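Adhesion G-protein coupled receptor G6 (Danio rerio, PDB 6V55) is an adhesion G-protein-coupled receptor linked to myelination, whose large calcium-binding extracellular region probably mediates adhesion and helps control signalling. Local coordinates at residues A[512-517]-A[550-555]; A[519-524]-A[559-564]; A[543-548]-A[584-589]. All blocks are in the same frame, centred on the assembly; numbering follows the deposited sequence.

Interaction 1 of 3, residues A[512-517]-A[550-555]. With NAG (2-acetamido-2-deoxy-beta-D-glucopyranose), chain G.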
# COMPACT_ATOMS: atom_id res chain seq x y z
N VAL A 512 16.38 22.08 -23.62
CA VAL A 512 15.10 21.92 -24.29
C VAL A 512 15.30 21.98 -25.79
O VAL A 512 16.19 22.67 -26.30
CB VAL A 512 14.09 22.97 -23.81
CG1 VAL A 512 13.65 22.67 -22.40
CG2 VAL A 512 14.71 24.34 -23.84
N SER A 513 14.51 21.20 -26.51
CA SER A 513 14.49 21.18 -27.96
C SER A 513 13.04 21.35 -28.35
O SER A 513 12.16 21.34 -27.50
CB SER A 513 15.00 19.85 -28.52
OG SER A 513 14.10 18.79 -28.20
N GLN A 514 12.79 21.43 -29.66
CA GLN A 514 11.42 21.28 -30.15
C GLN A 514 10.88 19.87 -29.90
O GLN A 514 9.68 19.70 -29.65
CB GLN A 514 11.38 21.63 -31.64
CG GLN A 514 10.00 21.66 -32.26
CD GLN A 514 9.06 22.59 -31.54
OE1 GLN A 514 9.16 23.81 -31.68
NE2 GLN A 514 8.12 22.03 -30.77
N GLU A 515 11.75 18.86 -29.89
CA GLU A 515 11.27 17.49 -29.78
C GLU A 515 11.03 17.06 -28.34
O GLU A 515 10.14 16.23 -28.11
CB GLU A 515 12.25 16.54 -30.46
CG GLU A 515 11.90 16.30 -31.94
CD GLU A 515 12.18 17.52 -32.83
OE1 GLU A 515 13.24 18.16 -32.61
OE2 GLU A 515 11.35 17.81 -33.73
N ASN A 516 11.75 17.62 -27.37
CA ASN A 516 11.51 17.26 -25.98
C ASN A 516 10.71 18.31 -25.20
O ASN A 516 10.51 18.11 -24.00
CB ASN A 516 12.84 16.93 -25.29
CG ASN A 516 13.58 18.15 -24.78
OD1 ASN A 516 13.67 19.16 -25.46
ND2 ASN A 516 14.18 18.03 -23.60
N ALA A 517 10.22 19.39 -25.85
CA ALA A 517 9.53 20.48 -25.15
C ALA A 517 8.21 20.03 -24.55
O ALA A 517 7.86 20.44 -23.43
CB ALA A 517 9.26 21.65 -26.09
N ILE A 550 12.63 28.61 -27.11
CA ILE A 550 13.15 27.84 -28.23
C ILE A 550 12.06 27.10 -29.02
O ILE A 550 12.28 26.81 -30.20
CB ILE A 550 14.27 26.89 -27.76
CG1 ILE A 550 15.29 26.67 -28.88
CG2 ILE A 550 13.73 25.57 -27.25
CD1 ILE A 550 16.67 26.22 -28.41
N ALA A 551 10.88 26.88 -28.44
CA ALA A 551 9.92 25.99 -29.08
C ALA A 551 8.89 26.77 -29.88
O ALA A 551 8.62 27.94 -29.62
CB ALA A 551 9.22 25.10 -28.06
N LYS A 552 8.32 26.10 -30.88
CA LYS A 552 7.15 26.61 -31.57
C LYS A 552 5.92 26.13 -30.82
O LYS A 552 5.86 24.98 -30.39
CB LYS A 552 7.13 26.14 -33.03
CG LYS A 552 8.46 26.34 -33.77
CD LYS A 552 8.27 26.55 -35.29
CE LYS A 552 9.03 27.79 -35.82
NZ LYS A 552 8.46 29.12 -35.38
N ILE A 553 4.95 27.02 -30.65
CA ILE A 553 3.88 26.83 -29.68
C ILE A 553 2.55 26.62 -30.40
O ILE A 553 2.06 27.53 -31.08
CB ILE A 553 3.77 28.03 -28.73
CG1 ILE A 553 5.14 28.41 -28.15
CG2 ILE A 553 2.75 27.73 -27.68
CD1 ILE A 553 5.70 27.41 -27.24
N ASN A 554 1.95 25.44 -30.23
CA ASN A 554 0.54 25.24 -30.54
C ASN A 554 -0.23 25.11 -29.22
O ASN A 554 0.34 25.34 -28.13
CB ASN A 554 0.29 24.04 -31.47
CG ASN A 554 1.15 22.83 -31.18
OD1 ASN A 554 1.49 22.56 -30.03
ND2 ASN A 554 1.50 22.09 -32.24
N ALA A 555 -1.51 24.75 -29.34
CA ALA A 555 -2.46 24.78 -28.22
C ALA A 555 -2.09 23.82 -27.10
O ALA A 555 -2.14 24.20 -25.92
CB ALA A 555 -3.86 24.43 -28.71
C1 NAG G . 2.36 20.90 -32.26
C2 NAG G . 1.70 19.64 -32.88
C3 NAG G . 2.75 18.55 -33.16
C4 NAG G . 3.94 19.09 -33.95
C5 NAG G . 4.55 20.27 -33.22
C6 NAG G . 5.70 20.91 -33.97
C7 NAG G . -0.63 19.39 -32.14
C8 NAG G . -1.55 18.74 -31.15
N2 NAG G . 0.67 19.12 -32.00
O3 NAG G . 2.14 17.50 -33.91
O4 NAG G . 4.92 18.06 -34.12
O5 NAG G . 3.55 21.28 -33.05
O6 NAG G . 5.82 22.31 -33.71
O7 NAG G . -1.04 20.13 -33.03
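Gln514 and Lys552 join two loops of an all-helical bundle, consistent with the helical subdomain of a GAIN domain: one loop leads into helix 517-527, the other joins helix 534-550 to helix 555-568. From CB, the glutamine chain sets out with CG anti to the backbone N (chi1 -174°) and bends at the next bond, so that the glutamine and lysine side chains cross at about a right angle. At the tip, OE1 accepts Lys552 N at 2.6 Å; the bond is nearly straight at the hydrogen (173°) and lies in the carbonyl plane. The same OE1 rests 3.4 Å from Lys552 CG, while the other branch, NE2, faces the first sugar, 3.7 Å from NAG O6. With an alanine here, Lys552 N would probably lose its mate, and a gap would open between the two loops beside the sugar. On the apolar side, Val512 CG2 touches Ile550 CG2 at 3.8 Å, and Ala517 CB meets Ala551 CB at 4.0 Å. Behind the glutamine, an ST motif shapes its loop in the approach to helix 517-527: Ser513 OG accepts Asn516 N at 2.8 Å. Farther along the second loop, the N-cap residue Asn554 carries the glycan, its ND2 bonded covalently to NAG C1 at 1.5 Å.

Interaction 2 of 3, residues A[519-524]-A[559-564]; sequences DVAVQL and STVVTI
Thr560 and Ile564, one turn apart on helix 555-568, close round Ala521 of helix 517-527, a contact between two helices of what is probably the helical subdomain of a GAIN domain. Thr560 CG2 sits 3.3 Å from Ala521 O, and the tip of the isoleucine, CD1, meets the same oxygen at 3.4 Å, so two methyl groups cover one helical carbonyl. Ile564 CD1 also reaches Leu524 CB at 4.0 Å, and Val561 CG2 lies 4.3 Å from Ala521 CB. At the margin, Val522 CG2 approaches Thr560 CG2 at 4.1 Å. The small alanine probably helps the axes to pass within 9.0 Å; they cross at 33°, running in broadly the same direction.

A second shell sets these groups. Thr560 OG1 is hydrogen-bonded to Thr556 O within its own helix, which probably holds the side-chain rotation and leaves CG2, anti to the backbone N, facing Ala521. Thr560 O in turn accepts both Ile564 N and Thr563 OG1, the latter from above the carbonyl plane.

Helix 534-550 covers one flank, with Val540 and Val544 on Ile564 and Leu547 on Val561. Tyr476 from a loop packs on Leu524, and Leu590 of helix 573-593 backs Val561 and Val562.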
# COMPACT_ATOMS: atom_id res chain seq x y z
N ASP A 519 7.59 16.99 -23.54
CA ASP A 519 7.88 16.08 -22.45
C ASP A 519 8.33 16.82 -21.20
O ASP A 519 7.91 16.48 -20.09
CB ASP A 519 8.94 15.07 -22.89
CG ASP A 519 8.98 13.83 -21.99
OD1 ASP A 519 8.04 13.00 -22.08
OD2 ASP A 519 9.96 13.71 -21.19
N VAL A 520 9.20 17.84 -21.38
CA VAL A 520 9.68 18.68 -20.28
C VAL A 520 8.53 19.42 -19.60
O VAL A 520 8.41 19.43 -18.37
CB VAL A 520 10.74 19.66 -20.80
CG1 VAL A 520 11.06 20.76 -19.79
CG2 VAL A 520 11.97 18.96 -21.17
N ALA A 521 7.64 20.02 -20.41
CA ALA A 521 6.54 20.83 -19.89
C ALA A 521 5.54 19.99 -19.11
O ALA A 521 5.04 20.45 -18.08
CB ALA A 521 5.85 21.57 -21.02
N VAL A 522 5.29 18.76 -19.57
CA VAL A 522 4.38 17.84 -18.89
C VAL A 522 4.94 17.44 -17.52
O VAL A 522 4.22 17.46 -16.51
CB VAL A 522 4.10 16.62 -19.80
CG1 VAL A 522 3.70 15.42 -19.05
CG2 VAL A 522 3.00 16.93 -20.78
N GLN A 523 6.26 17.16 -17.45
CA GLN A 523 6.85 16.75 -16.17
C GLN A 523 6.89 17.90 -15.16
O GLN A 523 6.51 17.69 -14.00
CB GLN A 523 8.26 16.18 -16.37
CG GLN A 523 8.41 14.90 -17.23
CD GLN A 523 7.13 14.09 -17.46
OE1 GLN A 523 6.51 13.54 -16.52
NE2 GLN A 523 6.74 13.98 -18.72
N LEU A 524 7.26 19.11 -15.60
CA LEU A 524 7.26 20.28 -14.73
C LEU A 524 5.86 20.65 -14.27
O LEU A 524 5.69 21.09 -13.13
CB LEU A 524 7.90 21.47 -15.45
CG LEU A 524 9.35 21.42 -15.94
CD1 LEU A 524 9.76 22.75 -16.54
CD2 LEU A 524 10.34 20.96 -14.87
N SER A 559 -1.18 24.75 -23.33
CA SER A 559 -2.05 24.39 -22.23
C SER A 559 -1.25 23.80 -21.08
O SER A 559 -1.61 24.00 -19.92
CB SER A 559 -3.14 23.44 -22.69
OG SER A 559 -2.81 22.10 -22.37
N THR A 560 -0.13 23.14 -21.38
CA THR A 560 0.72 22.67 -20.29
C THR A 560 1.47 23.82 -19.65
O THR A 560 1.62 23.86 -18.41
CB THR A 560 1.68 21.61 -20.82
OG1 THR A 560 0.99 20.78 -21.76
CG2 THR A 560 2.13 20.75 -19.70
N VAL A 561 1.92 24.79 -20.46
CA VAL A 561 2.71 25.88 -19.93
C VAL A 561 1.85 26.82 -19.09
O VAL A 561 2.30 27.29 -18.04
CB VAL A 561 3.45 26.58 -21.10
CG1 VAL A 561 4.12 27.90 -20.71
CG2 VAL A 561 4.49 25.65 -21.66
N VAL A 562 0.56 26.96 -19.43
CA VAL A 562 -0.33 27.85 -18.67
C VAL A 562 -0.66 27.24 -17.31
O VAL A 562 -0.87 27.96 -16.32
CB VAL A 562 -1.55 28.23 -19.57
CG1 VAL A 562 -2.83 28.57 -18.81
CG2 VAL A 562 -1.17 29.43 -20.42
N THR A 563 -0.54 25.91 -17.20
CA THR A 563 -0.84 25.36 -15.91
C THR A 563 0.39 25.15 -15.05
O THR A 563 0.23 24.90 -13.85
CB THR A 563 -1.63 24.07 -16.07
OG1 THR A 563 -0.82 23.07 -16.70
CG2 THR A 563 -2.83 24.33 -16.95
N ILE A 564 1.60 25.22 -15.62
CA ILE A 564 2.78 25.45 -14.78
C ILE A 564 2.62 26.78 -14.07
O ILE A 564 2.67 26.84 -12.84
CB ILE A 564 4.08 25.38 -15.60
CG1 ILE A 564 4.15 23.98 -16.20
CG2 ILE A 564 5.25 25.59 -14.70
CD1 ILE A 564 5.16 23.78 -17.32

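Interaction 3 of 3, residues A[543-548]-A[584-589]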
# COMPACT_ATOMS: atom_id res chain seq x y z
N LYS A 543 13.26 27.25 -16.56
CA LYS A 543 13.14 26.24 -17.61
C LYS A 543 11.92 26.45 -18.52
O LYS A 543 12.02 26.23 -19.73
CB LYS A 543 13.10 24.84 -16.99
CG LYS A 543 13.26 23.72 -18.01
CD LYS A 543 14.54 23.89 -18.84
CE LYS A 543 15.76 23.52 -17.99
NZ LYS A 543 17.08 23.84 -18.62
N VAL A 544 10.79 26.91 -17.96
CA VAL A 544 9.62 27.28 -18.76
C VAL A 544 9.94 28.45 -19.68
O VAL A 544 9.52 28.46 -20.85
CB VAL A 544 8.42 27.58 -17.82
CG1 VAL A 544 7.29 28.34 -18.50
CG2 VAL A 544 7.88 26.30 -17.30
N MET A 545 10.77 29.39 -19.23
CA MET A 545 11.20 30.49 -20.09
C MET A 545 12.11 30.01 -21.22
O MET A 545 11.99 30.49 -22.36
CB MET A 545 11.91 31.57 -19.28
CG MET A 545 12.38 32.78 -20.09
SD MET A 545 11.04 33.60 -21.00
CE MET A 545 10.80 34.85 -19.78
N GLU A 546 12.99 29.04 -20.94
CA GLU A 546 13.82 28.47 -22.00
C GLU A 546 12.98 27.70 -23.00
O GLU A 546 13.19 27.80 -24.22
CB GLU A 546 14.89 27.57 -21.39
CG GLU A 546 15.82 28.24 -20.39
CD GLU A 546 16.75 27.24 -19.69
OE1 GLU A 546 17.48 27.65 -18.75
OE2 GLU A 546 16.76 26.05 -20.09
N LEU A 547 11.98 26.99 -22.48
CA LEU A 547 11.07 26.21 -23.29
C LEU A 547 10.23 27.09 -24.19
O LEU A 547 10.04 26.77 -25.36
CB LEU A 547 10.16 25.39 -22.38
CG LEU A 547 9.24 24.35 -22.99
CD1 LEU A 547 9.32 23.13 -22.15
CD2 LEU A 547 7.81 24.83 -23.08
N VAL A 548 9.71 28.20 -23.67
CA VAL A 548 8.82 29.04 -24.48
C VAL A 548 9.64 29.78 -25.54
O VAL A 548 9.18 29.96 -26.67
CB VAL A 548 8.02 29.97 -23.55
CG1 VAL A 548 7.30 31.09 -24.29
CG2 VAL A 548 6.98 29.18 -22.79
N LEU A 584 5.89 36.05 -15.69
CA LEU A 584 5.08 37.02 -16.42
C LEU A 584 5.59 37.21 -17.83
O LEU A 584 4.80 37.22 -18.78
CB LEU A 584 5.08 38.36 -15.70
CG LEU A 584 4.10 38.39 -14.53
CD1 LEU A 584 4.22 39.77 -13.84
CD2 LEU A 584 2.67 38.06 -14.97
N LYS A 585 6.92 37.27 -18.00
CA LYS A 585 7.49 37.47 -19.32
C LYS A 585 7.37 36.22 -20.19
O LYS A 585 7.17 36.35 -21.40
CB LYS A 585 8.95 37.95 -19.19
CG LYS A 585 9.12 39.42 -18.82
CD LYS A 585 10.54 39.73 -18.40
CE LYS A 585 10.89 41.20 -18.62
NZ LYS A 585 12.36 41.48 -18.46
N ALA A 586 7.38 35.02 -19.58
CA ALA A 586 7.21 33.78 -20.35
C ALA A 586 5.77 33.56 -20.83
O ALA A 586 5.57 33.03 -21.92
CB ALA A 586 7.63 32.57 -19.54
N VAL A 587 4.78 33.92 -20.00
CA VAL A 587 3.39 33.90 -20.43
C VAL A 587 3.15 34.91 -21.55
O VAL A 587 2.42 34.63 -22.51
CB VAL A 587 2.48 34.15 -19.21
CG1 VAL A 587 1.06 34.44 -19.58
CG2 VAL A 587 2.46 32.94 -18.39
N ASP A 588 3.82 36.07 -21.48
CA ASP A 588 3.64 37.14 -22.47
C ASP A 588 4.15 36.72 -23.84
O ASP A 588 3.50 36.98 -24.87
CB ASP A 588 4.37 38.41 -22.03
CG ASP A 588 3.66 39.16 -20.88
OD1 ASP A 588 4.29 40.13 -20.38
OD2 ASP A 588 2.53 38.76 -20.47
N GLU A 589 5.28 36.03 -23.88
CA GLU A 589 5.84 35.61 -25.15
C GLU A 589 5.19 34.35 -25.69
O GLU A 589 5.22 34.15 -26.90
CB GLU A 589 7.34 35.36 -25.01
CG GLU A 589 8.09 35.67 -26.29
CD GLU A 589 9.26 34.76 -26.45
OE1 GLU A 589 9.59 34.09 -25.44
OE2 GLU A 589 9.84 34.74 -27.56
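Met545 bends over Ala586 in a side-by-side pairing of two helices, 534-550 and 573-593, whose axes approach to 9.3 Å and run nearly parallel at 21°. The pairing is consistent with the helical subdomain of a GAIN domain, here with an alanine under a methionine.

The apolar and sulfur contacts come first. Met545 CG leaves anti to the backbone N (chi1 -179°), and bends at the two following bonds carry the thioether across to the neighbouring helix. SD lies 3.8 Å from Ala586 CB, while the terminal CE rests 3.4 Å from Ala586 N and 3.7 Å from Lys585 CB. Val544 adds a looser methyl contact to the same alanine.

Next come methyl groups set against oxygen. Val548 CG1 is 3.5 Å from Ala586 O and 3.9 Å from Glu589 OE1; the valine and glutamate side chains slide past each other in opposite directions.

Polar ties flank the pair. The buried Lys543 NZ forms a salt bridge with Glu546 OE2 at 2.7 Å and bonds to Thr508 O and Ile510 O, tying its helix to the loop before helix 517-527, while Lys593 NZ bonds to Val548 O and makes a long, weak ion pair with Glu589 OE2, itself weakly hydrogen-bonded to a NAG.

Beyond the pair, helix 555-568 fills the groove on one side: Val561 touches Leu547 and Val548, Ile564 touches Val544, and Ile565 touches Val587. Leu547 also reaches helix 517-527, while the far face of helix 573-593 lies on strand 671-677, through Phe677 against Leu584 and Met675 against Val587 and Asp588.

Interactions 1, 2 and 3 share one helical bundle, their centres only 11 to 12 Å apart, and their segments alternate along the chain, so the contacts interlock. Helix 534-550 is the common element: Leu547 CD1 touches Ala517 O of interaction 1 at 3.3 Å, and Val544 CG2 meets Ile564 CD1 of interaction 2 at 3.7 Å. Interactions 1 and 2 meet directly where Val512 CG1 packs on Val520 CG1 at 4.1 Å. Glycans border the bundle at interactions 1 and 3, while the side chain of Val522 in interaction 2 lies about 12 Å from a bound calcium ion.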